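Local coordinates for protein lactoylglutathione lyase (Pseudomonas aeruginosa, PDB 4MTT) that belongs to the glyoxalase/bleomycin resistance/dioxygenase superfamily and carries bound nickel on a fold of paired beta-alpha-beta-beta-beta modules, at residues Glu18-Ala23 and Leu113-Gly118. Residues are numbered along the deposited sequence; the frame is centred on the assembly and turned at random.
Sequences EFYTRA and LEDPDG. With TAM (tris(hydroxyethyl)aminomethane), chain D.
Leu113, the first residue of 113-118 to meet helix 13-23, sets CD1 4.1 Å from CZ of Phe19, an apolar contact that comes obliquely at the ring. One residue on, Glu114 directs its CB away from the helix and meets Phe19 through its backbone, with O 3.7 Å from CE1 of Phe19; its OE2 lies 3.3 Å from C6 of TAM. Asp115 carries the centre of the contact. Its CA stands over the middle of the Phe19 ring, 3.7 Å from the centroid and nearly on the ring normal, a CH-pi contact that Phe19 reaches because its CG is anti to the backbone N (chi1 176°). The Asp115 carboxylate, almost perpendicular to the Tyr20 ring, accepts a 2.6 Å hydrogen bond at OD2 from Tyr20 OH, on the anti side and 24° out of the carboxylate plane. Its OD1 takes the backbone N-H of Tyr119 and, weakly, that of Asp117, so both oxygens of this buried group have donors. Pro116 then lays CD against CB of Phe19 at 3.5 Å. The type I turn closes at Gly118, whose O accepts a hydrogen bond from N of TAM. Helix 13-23 thus packs on the turn of the hairpin formed by strands 109-114 and 120-125, in keeping with the paired beta-alpha-beta-beta-beta fold of the glyoxalase superfamily.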
loop_
_atom_site.group_PDB
_atom_site.type_symbol
_atom_site.label_atom_id
_atom_site.label_comp_id
_atom_site.label_asym_id
_atom_site.label_seq_id
_atom_site.Cartn_x
_atom_site.Cartn_y
_atom_site.Cartn_z
ATOM N N GLU A 18 -5.165 6.849 -16.031
ATOM C CA GLU A 18 -4.530 7.989 -16.699
ATOM C C GLU A 18 -3.465 8.593 -15.771
ATOM O O GLU A 18 -2.368 8.888 -16.222
ATOM C CB GLU A 18 -5.571 9.049 -17.116
ATOM C CG GLU A 18 -6.553 8.562 -18.180
ATOM C CD GLU A 18 -7.770 9.422 -18.494
ATOM O OE1 GLU A 18 -7.858 10.567 -17.991
ATOM O OE2 GLU A 18 -8.641 8.943 -19.256
ATOM N N PHE A 19 -3.768 8.706 -14.459
ATOM C CA PHE A 19 -2.825 9.247 -13.473
ATOM C C PHE A 19 -1.570 8.400 -13.322
ATOM O O PHE A 19 -0.462 8.910 -13.523
ATOM C CB PHE A 19 -3.509 9.482 -12.110
ATOM C CG PHE A 19 -2.555 9.945 -11.024
ATOM C CD1 PHE A 19 -2.220 11.294 -10.895
ATOM C CD2 PHE A 19 -2.007 9.036 -10.122
ATOM C CE1 PHE A 19 -1.344 11.720 -9.886
ATOM C CE2 PHE A 19 -1.134 9.465 -9.114
ATOM C CZ PHE A 19 -0.796 10.805 -9.009
ATOM N N TYR A 20 -1.734 7.107 -13.000
ATOM C CA TYR A 20 -0.604 6.222 -12.780
ATOM C C TYR A 20 0.304 5.999 -13.982
ATOM O O TYR A 20 1.529 5.952 -13.811
ATOM C CB TYR A 20 -1.010 4.920 -12.041
ATOM C CG TYR A 20 -1.492 5.209 -10.631
ATOM C CD1 TYR A 20 -0.584 5.439 -9.599
ATOM C CD2 TYR A 20 -2.848 5.365 -10.355
ATOM C CE1 TYR A 20 -1.014 5.810 -8.330
ATOM C CE2 TYR A 20 -3.292 5.701 -9.080
ATOM C CZ TYR A 20 -2.368 5.903 -8.063
ATOM O OH TYR A 20 -2.778 6.265 -6.808
ATOM N N THR A 21 -0.283 5.905 -15.194
ATOM C CA THR A 21 0.490 5.678 -16.423
ATOM C C THR A 21 1.167 6.950 -16.953
ATOM O O THR A 21 2.331 6.876 -17.313
ATOM C CB THR A 21 -0.324 4.900 -17.501
ATOM O OG1 THR A 21 -1.459 5.667 -17.905
ATOM C CG2 THR A 21 -0.772 3.524 -17.020
ATOM N N ARG A 22 0.469 8.104 -16.966
ATOM C CA ARG A 22 1.009 9.380 -17.490
ATOM C C ARG A 22 1.824 10.174 -16.494
ATOM O O ARG A 22 2.916 10.594 -16.831
ATOM C CB ARG A 22 -0.108 10.311 -18.007
ATOM C CG ARG A 22 -1.063 9.705 -19.012
ATOM C CD ARG A 22 -2.256 10.621 -19.195
ATOM N NE ARG A 22 -3.310 10.010 -20.003
ATOM C CZ ARG A 22 -4.538 10.503 -20.153
ATOM N NH1 ARG A 22 -4.915 11.587 -19.480
ATOM N NH2 ARG A 22 -5.420 9.878 -20.920
ATOM N N ALA A 23 1.270 10.471 -15.305
ATOM C CA ALA A 23 1.996 11.264 -14.308
ATOM C C ALA A 23 3.104 10.458 -13.643
ATOM O O ALA A 23 4.123 11.033 -13.284
ATOM C CB ALA A 23 1.042 11.830 -13.259
ATOM N N LEU A 113 1.952 14.039 -4.164
ATOM C CA LEU A 113 0.902 14.185 -5.155
ATOM C C LEU A 113 -0.312 13.513 -4.572
ATOM O O LEU A 113 -0.201 12.713 -3.628
ATOM C CB LEU A 113 1.230 13.500 -6.499
ATOM C CG LEU A 113 2.651 13.565 -7.059
ATOM C CD1 LEU A 113 2.771 12.661 -8.305
ATOM C CD2 LEU A 113 3.050 15.006 -7.405
ATOM N N GLU A 114 -1.464 13.830 -5.156
ATOM C CA GLU A 114 -2.747 13.249 -4.869
ATOM C C GLU A 114 -3.250 12.732 -6.199
ATOM O O GLU A 114 -3.190 13.447 -7.217
ATOM C CB GLU A 114 -3.728 14.296 -4.337
ATOM C CG GLU A 114 -3.845 14.305 -2.829
ATOM C CD GLU A 114 -4.996 15.128 -2.278
ATOM O OE1 GLU A 114 -6.016 15.310 -2.985
ATOM O OE2 GLU A 114 -4.886 15.565 -1.111
ATOM N N ASP A 115 -3.734 11.484 -6.200
ATOM C CA ASP A 115 -4.288 10.867 -7.383
ATOM C C ASP A 115 -5.729 11.404 -7.569
ATOM O O ASP A 115 -6.202 12.131 -6.677
ATOM C CB ASP A 115 -4.184 9.326 -7.287
ATOM C CG ASP A 115 -5.211 8.573 -6.463
ATOM O OD1 ASP A 115 -6.099 9.232 -5.852
ATOM O OD2 ASP A 115 -5.145 7.317 -6.441
ATOM N N PRO A 116 -6.472 11.053 -8.660
ATOM C CA PRO A 116 -7.833 11.607 -8.829
ATOM C C PRO A 116 -8.801 11.316 -7.692
ATOM O O PRO A 116 -9.700 12.118 -7.457
ATOM C CB PRO A 116 -8.311 10.966 -10.151
ATOM C CG PRO A 116 -7.078 10.727 -10.899
ATOM C CD PRO A 116 -6.102 10.248 -9.841
ATOM N N ASP A 117 -8.598 10.196 -6.975
ATOM C CA ASP A 117 -9.448 9.802 -5.853
ATOM C C ASP A 117 -9.089 10.441 -4.517
ATOM O O ASP A 117 -9.813 10.234 -3.536
ATOM C CB ASP A 117 -9.466 8.284 -5.709
ATOM C CG ASP A 117 -10.213 7.675 -6.848
ATOM O OD1 ASP A 117 -11.438 7.520 -6.726
ATOM O OD2 ASP A 117 -9.587 7.435 -7.899
ATOM N N GLY A 118 -7.998 11.200 -4.485
ATOM C CA GLY A 118 -7.531 11.835 -3.262
ATOM C C GLY A 118 -6.455 11.054 -2.531
ATOM O O GLY A 118 -5.948 11.551 -1.526
HETATM C C TAM D . -6.396 12.302 1.809
HETATM C C1 TAM D . -6.061 12.266 3.314
HETATM C C2 TAM D . -7.110 11.032 1.317
HETATM C C3 TAM D . -7.212 13.572 1.489
HETATM C C4 TAM D . -7.189 12.518 4.330
HETATM C C5 TAM D . -6.650 9.735 1.976
HETATM C C6 TAM D . -7.501 13.894 0.021
HETATM N N TAM D . -5.106 12.365 1.102
HETATM O O4 TAM D . -8.296 11.620 4.162
HETATM O O5 TAM D . -6.525 8.669 1.034
HETATM O O6 TAM D . -8.741 13.293 -0.373
#